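Local coordinates for protein NAD-dependent aldehyde dehydrogenase (Burkholderia multivorans, PDB 5UJU) that probably oxidises aldehydes to the corresponding carboxylic acids, using NAD+ as the electron acceptor, at residues E39-K44 and A148-F153; R132-I137 and G156-Q161; P246-V251 and V268-T273. All blocks are in the same frame, centred on the assembly; numbering follows the deposited sequence.

How the contacts relate
From the N terminus, residues 39-44 come first and are met by helix 149-156: contact 1 closes a long, mostly helical loop of 103 residues near the surface. Contact 2 opens inside that loop, at 132-137, and ends beyond it, at 156-161, so the two cross and pin the successive helices 134-145, 149-156 and 158-175 to one another and to the N-terminal segment. Their centres lie about 9 Å apart, and Phe153 packs on Ser134 while Pro41 packs on Phe135. Contact 3 follows in series, bringing strand 268-270 back alongside helix 245-260. It meets contact 2 where Ile249 touches Glu136 and Ile137, but does not touch contact 1.

Contact 1 of 3, residues E39-K44 and A148-F153; sequences EMPSPK and AFMMAF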
ATOM      1  N   GLU A  39       5.178 -28.740  12.784  1.00 41.78           N
ATOM      2  CA  GLU A  39       6.497 -28.201  13.078  1.00 39.48           C
ATOM      3  C   GLU A  39       7.439 -29.245  13.670  1.00 42.39           C
ATOM      4  O   GLU A  39       8.658 -29.039  13.640  1.00 45.86           O
ATOM      5  CB  GLU A  39       6.378 -27.007  14.027  1.00 34.25           C
ATOM      6  CG  GLU A  39       5.876 -27.385  15.393  1.00 39.92           C
ATOM      7  CD  GLU A  39       5.923 -26.222  16.364  1.00 49.30           C
ATOM      8  OE1 GLU A  39       6.141 -25.070  15.927  1.00 50.11           O
ATOM      9  OE2 GLU A  39       5.785 -26.472  17.574  1.00 52.80           O
ATOM     10  N   MET A  40       6.915 -30.352  14.207  1.00 40.38           N
ATOM     11  CA  MET A  40       7.901 -31.312  14.698  1.00 45.14           C
ATOM     12  C   MET A  40       8.333 -32.258  13.579  1.00 52.02           C
ATOM     13  O   MET A  40       7.491 -32.729  12.806  1.00 46.24           O
ATOM     14  CB  MET A  40       7.348 -32.124  15.858  1.00 51.84           C
ATOM     15  CG  MET A  40       7.011 -31.282  17.083  1.00 63.77           C
ATOM     16  SD  MET A  40       8.414 -30.320  17.688  1.00 71.95           S
ATOM     17  CE  MET A  40       9.565 -31.617  18.160  1.00 73.67           C
ATOM     18  N   PRO A  41       9.650 -32.534  13.466  1.00 57.25           N
ATOM     19  CA  PRO A  41      10.164 -33.465  12.438  1.00 59.14           C
ATOM     20  C   PRO A  41       9.909 -34.926  12.803  1.00 63.60           C
ATOM     21  O   PRO A  41      10.829 -35.749  12.893  1.00 57.36           O
ATOM     22  CB  PRO A  41      11.659 -33.114  12.403  1.00 55.39           C
ATOM     23  CG  PRO A  41      11.968 -32.700  13.819  1.00 55.28           C
ATOM     24  CD  PRO A  41      10.728 -31.991  14.314  1.00 56.13           C
ATOM     25  N   SER A  42       8.630 -35.261  12.998  1.00 70.62           N
ATOM     26  CA  SER A  42       8.188 -36.541  13.539  1.00 72.61           C
ATOM     27  C   SER A  42       8.090 -37.589  12.433  1.00 67.91           C
ATOM     28  O   SER A  42       7.612 -37.288  11.337  1.00 60.25           O
ATOM     29  CB  SER A  42       6.827 -36.388  14.207  1.00 74.44           C
ATOM     30  OG  SER A  42       5.808 -36.284  13.223  1.00 75.47           O
ATOM     31  N   PRO A  43       8.509 -38.831  12.702  1.00 72.30           N
ATOM     32  CA  PRO A  43       8.324 -39.890  11.695  1.00 73.96           C
ATOM     33  C   PRO A  43       6.862 -40.148  11.363  1.00 75.71           C
ATOM     34  O   PRO A  43       6.550 -40.551  10.233  1.00 73.52           O
ATOM     35  CB  PRO A  43       8.976 -41.118  12.350  1.00 74.34           C
ATOM     36  CG  PRO A  43       9.839 -40.579  13.455  1.00 74.03           C
ATOM     37  CD  PRO A  43       9.149 -39.336  13.928  1.00 73.87           C
ATOM     38  N   LYS A  44       5.955 -39.909  12.315  1.00 77.05           N
ATOM     39  CA  LYS A  44       4.529 -40.079  12.055  1.00 75.86           C
ATOM     40  C   LYS A  44       4.074 -39.251  10.860  1.00 77.94           C
ATOM     41  O   LYS A  44       3.342 -39.743   9.993  1.00 83.29           O
ATOM     42  CB  LYS A  44       3.726 -39.704  13.300  1.00 72.93           C
ATOM     43  N   ALA A 148      21.145 -24.526  13.985  1.00 30.19           N
ATOM     44  CA  ALA A 148      21.087 -25.908  14.439  1.00 28.95           C
ATOM     45  C   ALA A 148      19.894 -26.611  13.797  1.00 28.64           C
ATOM     46  O   ALA A 148      18.913 -25.981  13.393  1.00 28.97           O
ATOM     47  CB  ALA A 148      20.984 -25.982  15.969  1.00 30.10           C
ATOM     48  N   PHE A 149      19.983 -27.937  13.703  1.00 38.27           N
ATOM     49  CA  PHE A 149      19.061 -28.657  12.825  1.00 32.69           C
ATOM     50  C   PHE A 149      17.599 -28.390  13.180  1.00 31.84           C
ATOM     51  O   PHE A 149      16.769 -28.150  12.294  1.00 35.36           O
ATOM     52  CB  PHE A 149      19.333 -30.157  12.840  1.00 35.65           C
ATOM     53  CG  PHE A 149      18.389 -30.923  11.938  1.00 39.19           C
ATOM     54  CD1 PHE A 149      17.331 -31.650  12.465  1.00 40.23           C
ATOM     55  CD2 PHE A 149      18.536 -30.863  10.565  1.00 38.27           C
ATOM     56  CE1 PHE A 149      16.455 -32.334  11.632  1.00 45.41           C
ATOM     57  CE2 PHE A 149      17.657 -31.536   9.724  1.00 40.64           C
ATOM     58  CZ  PHE A 149      16.619 -32.277  10.264  1.00 40.13           C
ATOM     59  N   MET A 150      17.254 -28.458  14.467  1.00 29.84           N
ATOM     60  CA  MET A 150      15.849 -28.308  14.839  1.00 29.81           C
ATOM     61  C   MET A 150      15.300 -26.951  14.410  1.00 32.43           C
ATOM     62  O   MET A 150      14.191 -26.871  13.861  1.00 31.96           O
ATOM     63  CB  MET A 150      15.664 -28.512  16.340  1.00 34.34           C
ATOM     64  CG  MET A 150      14.210 -28.484  16.798  1.00 55.79           C
ATOM     65  SD  MET A 150      13.186 -29.821  16.123  1.00 69.19           S
ATOM     66  CE  MET A 150      14.076 -31.278  16.680  1.00 71.46           C
ATOM     67  N   MET A 151      16.058 -25.871  14.634  1.00 31.31           N
ATOM     68  CA  MET A 151      15.609 -24.564  14.161  1.00 37.25           C
ATOM     69  C   MET A 151      15.644 -24.480  12.638  1.00 29.07           C
ATOM     70  O   MET A 151      14.771 -23.860  12.017  1.00 28.99           O
ATOM     71  CB  MET A 151      16.466 -23.453  14.763  1.00 34.74           C
ATOM     72  CG  MET A 151      16.119 -22.081  14.186  1.00 31.09           C
ATOM     73  SD  MET A 151      17.076 -20.720  14.899  1.00 35.36           S
ATOM     74  CE  MET A 151      16.390 -20.699  16.548  1.00 31.08           C
ATOM     75  N   ALA A 152      16.659 -25.069  12.016  1.00 29.97           N
ATOM     76  CA  ALA A 152      16.713 -25.050  10.560  1.00 30.81           C
ATOM     77  C   ALA A 152      15.471 -25.708   9.970  1.00 29.12           C
ATOM     78  O   ALA A 152      14.871 -25.183   9.028  1.00 30.44           O
ATOM     79  CB  ALA A 152      17.985 -25.743  10.078  1.00 25.43           C
ATOM     80  N   PHE A 153      15.030 -26.815  10.566  1.00 31.25           N
ATOM     81  CA  PHE A 153      13.809 -27.476  10.117  1.00 28.54           C
ATOM     82  C   PHE A 153      12.581 -26.594  10.340  1.00 29.22           C
ATOM     83  O   PHE A 153      11.823 -26.317   9.408  1.00 30.50           O
ATOM     84  CB  PHE A 153      13.652 -28.812  10.846  1.00 29.08           C
ATOM     85  CG  PHE A 153      12.430 -29.584  10.435  1.00 35.18           C
ATOM     86  CD1 PHE A 153      12.472 -30.453   9.342  1.00 32.78           C
ATOM     87  CD2 PHE A 153      11.240 -29.442  11.131  1.00 29.96           C
ATOM     88  CE1 PHE A 153      11.344 -31.161   8.952  1.00 33.19           C
ATOM     89  CE2 PHE A 153      10.106 -30.149  10.746  1.00 35.62           C
ATOM     90  CZ  PHE A 153      10.156 -31.007   9.650  1.00 30.27           C
TER
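One face of the Phe153 ring is covered by Pro41, whose CB sits 3.7 Å from the ring centroid and only 10° off the ring normal, a CH-pi contact almost over the centre. At the edge, in the plane of the ring, the backbone Glu39 O approaches Phe153 CE2 at 3.4 Å. With CG anti to the backbone N (chi1 -179°), Phe153 reaches out from helix 149-156 to this loop, and its ring also meets that of Phe135. Proline suits the opposing place because its ring restricts phi to about the -76° found here, which fits the centre of an inverse gamma turn and sets CB over the aromatic face. Met150, one helical turn before Phe153, bends at chi2 and chi3 and crosses the proline ring at about a right angle: SD lies 3.7 Å from Pro41 CD and CE 3.8 Å from Pro41 CG. Beside this patch Glu39 bonds His159 through OE1 and makes a salt bridge through OE2 to Lys186 of the second subunit. No hydrogen bond joins the two segments, so they probably cohere by dispersion, with a small electrostatic share where Pro41 CB faces the ring and Glu39 O its edge.

Contact 2 of 3, residues R132-I137 and G156-Q161; sequences RASFEI and GGPHAQ
Ser134 and Gly157 bring the two backbones together, their CA atoms 5.0 Å apart, each at the start of a helix: Gly157 is the N-cap of helix 158-175, and Ser134 is the first residue of helix 134-145. Glycine fits this junction, with its unusual phi -107° and psi -106°, because a CB here would point at the other segment, press on Ser134 OG and clash with Pro158 CD. Pro158 follows in the first turn, where its missing N-H costs no helical bond, and its CD lies 3.6 Å from Ser134 OG. Gln161 NE2 donates to the same hydroxyl at 3.3 Å, long but nearly straight at 165°, with OG in the plane of the amide. Ser134 OG in turn bonds Asn131 O, and Gln161 OE1 bonds Asn131 ND2, which should hold the buried amide in this rotation. Ile137 CG2 rests 3.7 Å from Gly156 O, a carbonyl hydrogen-bonded to Thr218 OG1 of helix 217-230; the methyl only packs beside it. Helix 149-156 packs alongside, with Phe153 against Ser134 and Pro158, while Ile249 of helix 245-260 meets Ile137 and helix 217-230 meets Ala160, placing the junction inside a buried cluster of helices.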
ATOM      1  N   ARG A 132       6.645 -31.292   1.978  1.00 30.29           N
ATOM      2  CA  ARG A 132       7.189 -32.635   1.799  1.00 32.02           C
ATOM      3  C   ARG A 132       8.704 -32.638   1.664  1.00 28.32           C
ATOM      4  O   ARG A 132       9.331 -33.658   1.960  1.00 30.40           O
ATOM      5  CB  ARG A 132       6.574 -33.327   0.578  1.00 37.66           C
ATOM      6  CG  ARG A 132       5.111 -33.691   0.742  1.00 53.19           C
ATOM      7  CD  ARG A 132       4.665 -34.639  -0.371  1.00 68.38           C
ATOM      8  NE  ARG A 132       4.127 -33.910  -1.518  1.00 75.70           N
ATOM      9  CZ  ARG A 132       2.883 -33.450  -1.603  1.00 78.25           C
ATOM     10  NH1 ARG A 132       2.030 -33.646  -0.602  1.00 81.98           N
ATOM     11  NH2 ARG A 132       2.492 -32.796  -2.689  1.00 76.70           N
ATOM     12  N   ALA A 133       9.303 -31.532   1.221  1.00 31.78           N
ATOM     13  CA  ALA A 133      10.751 -31.402   1.102  1.00 32.21           C
ATOM     14  C   ALA A 133      11.390 -30.775   2.341  1.00 31.26           C
ATOM     15  O   ALA A 133      12.539 -30.317   2.267  1.00 30.15           O
ATOM     16  CB  ALA A 133      11.108 -30.569  -0.137  1.00 27.49           C
ATOM     17  N   SER A 134      10.683 -30.766   3.478  1.00 29.76           N
ATOM     18  CA  SER A 134      11.139 -29.994   4.633  1.00 33.02           C
ATOM     19  C   SER A 134      12.490 -30.475   5.134  1.00 30.39           C
ATOM     20  O   SER A 134      13.311 -29.667   5.582  1.00 28.98           O
ATOM     21  CB  SER A 134      10.111 -30.057   5.764  1.00 33.10           C
ATOM     22  OG  SER A 134       8.998 -29.230   5.485  1.00 27.26           O
ATOM     23  N   PHE A 135      12.734 -31.786   5.095  1.00 30.45           N
ATOM     24  CA  PHE A 135      14.014 -32.294   5.579  1.00 31.30           C
ATOM     25  C   PHE A 135      15.151 -31.876   4.656  1.00 34.52           C
ATOM     26  O   PHE A 135      16.207 -31.448   5.126  1.00 30.16           O
ATOM     27  CB  PHE A 135      13.962 -33.808   5.738  1.00 29.21           C
ATOM     28  CG  PHE A 135      13.310 -34.251   7.016  1.00 35.35           C
ATOM     29  CD1 PHE A 135      13.998 -34.175   8.221  1.00 35.57           C
ATOM     30  CD2 PHE A 135      12.017 -34.751   7.015  1.00 36.19           C
ATOM     31  CE1 PHE A 135      13.404 -34.577   9.404  1.00 36.56           C
ATOM     32  CE2 PHE A 135      11.420 -35.163   8.188  1.00 40.17           C
ATOM     33  CZ  PHE A 135      12.113 -35.071   9.386  1.00 40.85           C
ATOM     34  N   GLU A 136      14.960 -32.007   3.335  1.00 31.24           N
ATOM     35  CA  GLU A 136      15.975 -31.540   2.393  1.00 26.48           C
ATOM     36  C   GLU A 136      16.248 -30.051   2.569  1.00 26.69           C
ATOM     37  O   GLU A 136      17.405 -29.613   2.564  1.00 29.99           O
ATOM     38  CB  GLU A 136      15.527 -31.824   0.959  1.00 27.63           C
ATOM     39  CG  GLU A 136      16.410 -31.187  -0.090  1.00 34.08           C
ATOM     40  CD  GLU A 136      15.856 -31.338  -1.511  1.00 29.73           C
ATOM     41  OE1 GLU A 136      14.726 -31.826  -1.661  1.00 28.28           O
ATOM     42  OE2 GLU A 136      16.566 -30.979  -2.462  1.00 27.18           O
ATOM     43  N   ILE A 137      15.188 -29.259   2.720  1.00 28.59           N
ATOM     44  CA  ILE A 137      15.331 -27.824   2.941  1.00 23.48           C
ATOM     45  C   ILE A 137      15.993 -27.541   4.298  1.00 23.76           C
ATOM     46  O   ILE A 137      16.836 -26.642   4.420  1.00 25.44           O
ATOM     47  CB  ILE A 137      13.954 -27.150   2.807  1.00 26.91           C
ATOM     48  CG1 ILE A 137      13.469 -27.240   1.349  1.00 32.47           C
ATOM     49  CG2 ILE A 137      13.995 -25.694   3.265  1.00 27.30           C
ATOM     50  CD1 ILE A 137      12.028 -26.795   1.140  1.00 26.03           C
ATOM     51  N   GLY A 156      13.168 -22.973   8.745  1.00 32.30           N
ATOM     52  CA  GLY A 156      13.354 -23.046   7.310  1.00 28.59           C
ATOM     53  C   GLY A 156      12.219 -23.745   6.592  1.00 29.57           C
ATOM     54  O   GLY A 156      11.951 -23.446   5.426  1.00 30.93           O
ATOM     55  N   GLY A 157      11.520 -24.656   7.276  1.00 26.10           N
ATOM     56  CA  GLY A 157      10.467 -25.435   6.663  1.00 26.04           C
ATOM     57  C   GLY A 157       9.089 -24.993   7.125  1.00 25.83           C
ATOM     58  O   GLY A 157       8.600 -23.933   6.740  1.00 26.48           O
ATOM     59  N   PRO A 158       8.454 -25.798   7.983  1.00 29.89           N
ATOM     60  CA  PRO A 158       7.061 -25.514   8.396  1.00 27.86           C
ATOM     61  C   PRO A 158       6.741 -24.077   8.788  1.00 34.84           C
ATOM     62  O   PRO A 158       5.714 -23.554   8.341  1.00 36.48           O
ATOM     63  CB  PRO A 158       6.877 -26.472   9.581  1.00 29.43           C
ATOM     64  CG  PRO A 158       7.718 -27.638   9.225  1.00 30.64           C
ATOM     65  CD  PRO A 158       8.905 -27.119   8.442  1.00 28.97           C
ATOM     66  N   HIS A 159       7.567 -23.418   9.613  1.00 28.77           N
ATOM     67  CA  HIS A 159       7.230 -22.051  10.019  1.00 26.54           C
ATOM     68  C   HIS A 159       7.308 -21.085   8.841  1.00 28.98           C
ATOM     69  O   HIS A 159       6.476 -20.173   8.725  1.00 24.86           O
ATOM     70  CB  HIS A 159       8.143 -21.581  11.158  1.00 27.04           C
ATOM     71  CG  HIS A 159       7.870 -22.250  12.469  1.00 36.32           C
ATOM     72  ND1 HIS A 159       8.564 -21.941  13.618  1.00 39.03           N
ATOM     73  CD2 HIS A 159       6.980 -23.209  12.815  1.00 38.26           C
ATOM     74  CE1 HIS A 159       8.124 -22.689  14.613  1.00 41.60           C
ATOM     75  NE2 HIS A 159       7.160 -23.466  14.152  1.00 41.92           N
ATOM     76  N   ALA A 160       8.292 -21.274   7.949  1.00 26.35           N
ATOM     77  CA  ALA A 160       8.354 -20.453   6.743  1.00 23.62           C
ATOM     78  C   ALA A 160       7.170 -20.742   5.841  1.00 30.56           C
ATOM     79  O   ALA A 160       6.580 -19.818   5.262  1.00 28.33           O
ATOM     80  CB  ALA A 160       9.660 -20.696   5.983  1.00 23.61           C
ATOM     81  N   GLN A 161       6.810 -22.023   5.721  1.00 27.68           N
ATOM     82  CA  GLN A 161       5.636 -22.405   4.948  1.00 28.13           C
ATOM     83  C   GLN A 161       4.362 -21.815   5.551  1.00 27.30           C
ATOM     84  O   GLN A 161       3.477 -21.361   4.817  1.00 29.56           O
ATOM     85  CB  GLN A 161       5.579 -23.931   4.856  1.00 27.82           C
ATOM     86  CG  GLN A 161       6.776 -24.513   4.094  1.00 28.23           C
ATOM     87  CD  GLN A 161       7.196 -25.872   4.590  1.00 31.62           C
ATOM     88  OE1 GLN A 161       6.478 -26.516   5.357  1.00 28.38           O
ATOM     89  NE2 GLN A 161       8.365 -26.328   4.147  1.00 29.04           N
TER

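Contact 3 of 3, residues P246-V251 and V268-T273; sequences PLAITV and VTLLAT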
ATOM      1  N   PRO A 246      18.737 -23.031  -0.120  1.00 26.16           N
ATOM      2  CA  PRO A 246      17.329 -23.141   0.305  1.00 21.85           C
ATOM      3  C   PRO A 246      16.353 -22.518  -0.676  1.00 26.94           C
ATOM      4  O   PRO A 246      15.257 -23.060  -0.863  1.00 28.99           O
ATOM      5  CB  PRO A 246      17.307 -22.423   1.677  1.00 22.67           C
ATOM      6  CG  PRO A 246      18.699 -22.529   2.172  1.00 23.23           C
ATOM      7  CD  PRO A 246      19.573 -22.436   0.947  1.00 25.86           C
ATOM      8  N   LEU A 247      16.703 -21.382  -1.292  1.00 23.52           N
ATOM      9  CA  LEU A 247      15.806 -20.784  -2.267  1.00 23.15           C
ATOM     10  C   LEU A 247      15.936 -21.424  -3.645  1.00 21.96           C
ATOM     11  O   LEU A 247      14.974 -21.402  -4.411  1.00 26.36           O
ATOM     12  CB  LEU A 247      16.048 -19.283  -2.358  1.00 18.52           C
ATOM     13  CG  LEU A 247      15.527 -18.585  -1.091  1.00 34.64           C
ATOM     14  CD1 LEU A 247      16.068 -17.168  -1.016  1.00 29.10           C
ATOM     15  CD2 LEU A 247      13.986 -18.595  -1.049  1.00 25.50           C
ATOM     16  N   ALA A 248      17.096 -22.000  -3.974  1.00 21.60           N
ATOM     17  CA  ALA A 248      17.217 -22.742  -5.233  1.00 26.08           C
ATOM     18  C   ALA A 248      16.312 -23.966  -5.230  1.00 26.87           C
ATOM     19  O   ALA A 248      15.610 -24.234  -6.216  1.00 27.20           O
ATOM     20  CB  ALA A 248      18.667 -23.160  -5.466  1.00 23.81           C
ATOM     21  N   ILE A 249      16.311 -24.716  -4.121  1.00 28.44           N
ATOM     22  CA  ILE A 249      15.377 -25.828  -3.958  1.00 30.78           C
ATOM     23  C   ILE A 249      13.943 -25.331  -4.090  1.00 27.37           C
ATOM     24  O   ILE A 249      13.114 -25.957  -4.761  1.00 25.95           O
ATOM     25  CB  ILE A 249      15.603 -26.523  -2.600  1.00 30.17           C
ATOM     26  CG1 ILE A 249      16.976 -27.180  -2.532  1.00 24.70           C
ATOM     27  CG2 ILE A 249      14.505 -27.539  -2.313  1.00 23.65           C
ATOM     28  CD1 ILE A 249      17.346 -27.605  -1.112  1.00 26.78           C
ATOM     29  N   THR A 250      13.636 -24.190  -3.449  1.00 26.62           N
ATOM     30  CA  THR A 250      12.293 -23.617  -3.506  1.00 25.09           C
ATOM     31  C   THR A 250      11.893 -23.274  -4.944  1.00 27.51           C
ATOM     32  O   THR A 250      10.785 -23.599  -5.396  1.00 25.97           O
ATOM     33  CB  THR A 250      12.224 -22.364  -2.624  1.00 23.53           C
ATOM     34  OG1 THR A 250      12.544 -22.695  -1.257  1.00 23.85           O
ATOM     35  CG2 THR A 250      10.825 -21.794  -2.664  1.00 18.84           C
ATOM     36  N   VAL A 251      12.772 -22.586  -5.666  1.00 25.78           N
ATOM     37  CA  VAL A 251      12.478 -22.236  -7.050  1.00 24.52           C
ATOM     38  C   VAL A 251      12.268 -23.492  -7.894  1.00 26.29           C
ATOM     39  O   VAL A 251      11.341 -23.556  -8.706  1.00 27.13           O
ATOM     40  CB  VAL A 251      13.589 -21.344  -7.625  1.00 25.30           C
ATOM     41  CG1 VAL A 251      13.405 -21.216  -9.140  1.00 22.12           C
ATOM     42  CG2 VAL A 251      13.560 -19.959  -6.951  1.00 19.91           C
ATOM     43  N   VAL A 268       8.854 -18.243 -12.331  1.00 26.76           N
ATOM     44  CA  VAL A 268       9.799 -18.107 -11.216  1.00 23.03           C
ATOM     45  C   VAL A 268      11.195 -18.500 -11.689  1.00 27.83           C
ATOM     46  O   VAL A 268      11.394 -19.619 -12.181  1.00 24.53           O
ATOM     47  CB  VAL A 268       9.389 -18.960 -10.005  1.00 23.68           C
ATOM     48  CG1 VAL A 268      10.433 -18.838  -8.896  1.00 27.60           C
ATOM     49  CG2 VAL A 268       8.019 -18.537  -9.509  1.00 22.72           C
ATOM     50  N   THR A 269      12.167 -17.594 -11.519  1.00 20.67           N
ATOM     51  CA  THR A 269      13.555 -17.861 -11.881  1.00 22.90           C
ATOM     52  C   THR A 269      14.477 -17.556 -10.706  1.00 30.13           C
ATOM     53  O   THR A 269      14.097 -16.878  -9.745  1.00 22.94           O
ATOM     54  CB  THR A 269      14.007 -17.047 -13.105  1.00 24.25           C
ATOM     55  OG1 THR A 269      13.745 -15.657 -12.890  1.00 21.72           O
ATOM     56  CG2 THR A 269      13.270 -17.519 -14.370  1.00 22.06           C
ATOM     57  N   LEU A 270      15.704 -18.061 -10.796  1.00 26.21           N
ATOM     58  CA  LEU A 270      16.688 -17.946  -9.725  1.00 27.29           C
ATOM     59  C   LEU A 270      17.901 -17.196 -10.250  1.00 28.90           C
ATOM     60  O   LEU A 270      18.551 -17.652 -11.195  1.00 22.06           O
ATOM     61  CB  LEU A 270      17.113 -19.328  -9.222  1.00 28.82           C
ATOM     62  CG  LEU A 270      18.155 -19.258  -8.108  1.00 27.26           C
ATOM     63  CD1 LEU A 270      17.450 -19.029  -6.760  1.00 24.02           C
ATOM     64  CD2 LEU A 270      19.058 -20.503  -8.082  1.00 27.95           C
ATOM     65  N   LEU A 271      18.221 -16.069  -9.632  1.00 27.11           N
ATOM     66  CA  LEU A 271      19.394 -15.289 -10.009  1.00 22.50           C
ATOM     67  C   LEU A 271      20.442 -15.498  -8.907  1.00 26.69           C
ATOM     68  O   LEU A 271      20.511 -14.735  -7.938  1.00 24.00           O
ATOM     69  CB  LEU A 271      19.031 -13.806 -10.197  1.00 25.25           C
ATOM     70  CG  LEU A 271      20.189 -12.855 -10.568  1.00 32.32           C
ATOM     71  CD1 LEU A 271      20.771 -13.258 -11.889  1.00 31.74           C
ATOM     72  CD2 LEU A 271      19.756 -11.394 -10.612  1.00 28.52           C
ATOM     73  N   ALA A 272      21.244 -16.548  -9.052  1.00 23.82           N
ATOM     74  CA  ALA A 272      22.334 -16.798  -8.121  1.00 26.42           C
ATOM     75  C   ALA A 272      23.491 -15.874  -8.450  1.00 30.24           C
ATOM     76  O   ALA A 272      23.728 -15.555  -9.619  1.00 27.05           O
ATOM     77  CB  ALA A 272      22.787 -18.252  -8.194  1.00 28.17           C
ATOM     78  N   THR A 273      24.204 -15.426  -7.415  1.00 24.91           N
ATOM     79  CA  THR A 273      25.295 -14.482  -7.601  1.00 27.43           C
ATOM     80  C   THR A 273      26.481 -14.864  -6.722  1.00 30.48           C
ATOM     81  O   THR A 273      26.377 -15.674  -5.791  1.00 30.55           O
ATOM     82  CB  THR A 273      24.857 -13.041  -7.280  1.00 29.01           C
ATOM     83  OG1 THR A 273      24.447 -12.957  -5.907  1.00 31.71           O
ATOM     84  CG2 THR A 273      23.689 -12.628  -8.146  1.00 24.97           C
TER
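Leu270 points from strand 268-270 at helix 245-260, and its side chain can be followed outward atom by atom. CB passes 4.2 Å from Val251 CG1. Beyond it CG stands anti to the backbone N (chi1 179°), which carries the fork toward the helix, and there the two methyl groups part. CD1 lies 4.0 Å from Val251 CG2 and as close to Ala248 CA; CD2 settles on Ala248 CB at 3.7 Å. The small alanine lets the leucine tip come right down to the helix backbone, while leucine has the length to reach it. The two methyls of Val251, one turn on from Ala248, both meet Val268 CG1, which is 3.8 Å from each of Val251 CG1 and CG2. Beta-branched Val268 suits the extended strand, and Val251 gives the helix two methyls close to its backbone. Between the two inward residues Thr269 directs its side chain away from the helix, in the usual strand alternation. Helix and strand run roughly antiparallel, at 149°, as expected of the helix and second strand of a beta-alpha-beta unit (234-238, 245-260, 268-270). Strand 268-270 pairs in parallel with strand 234-238, whose Val237 also touches Val251, in a sheet consistent with the Rossmann-like cofactor domain of aldehyde dehydrogenases. Helix 217-230 packs beside the unit through Leu225 and Leu229, and helix 134-145 lies against Pro246 and Ile249.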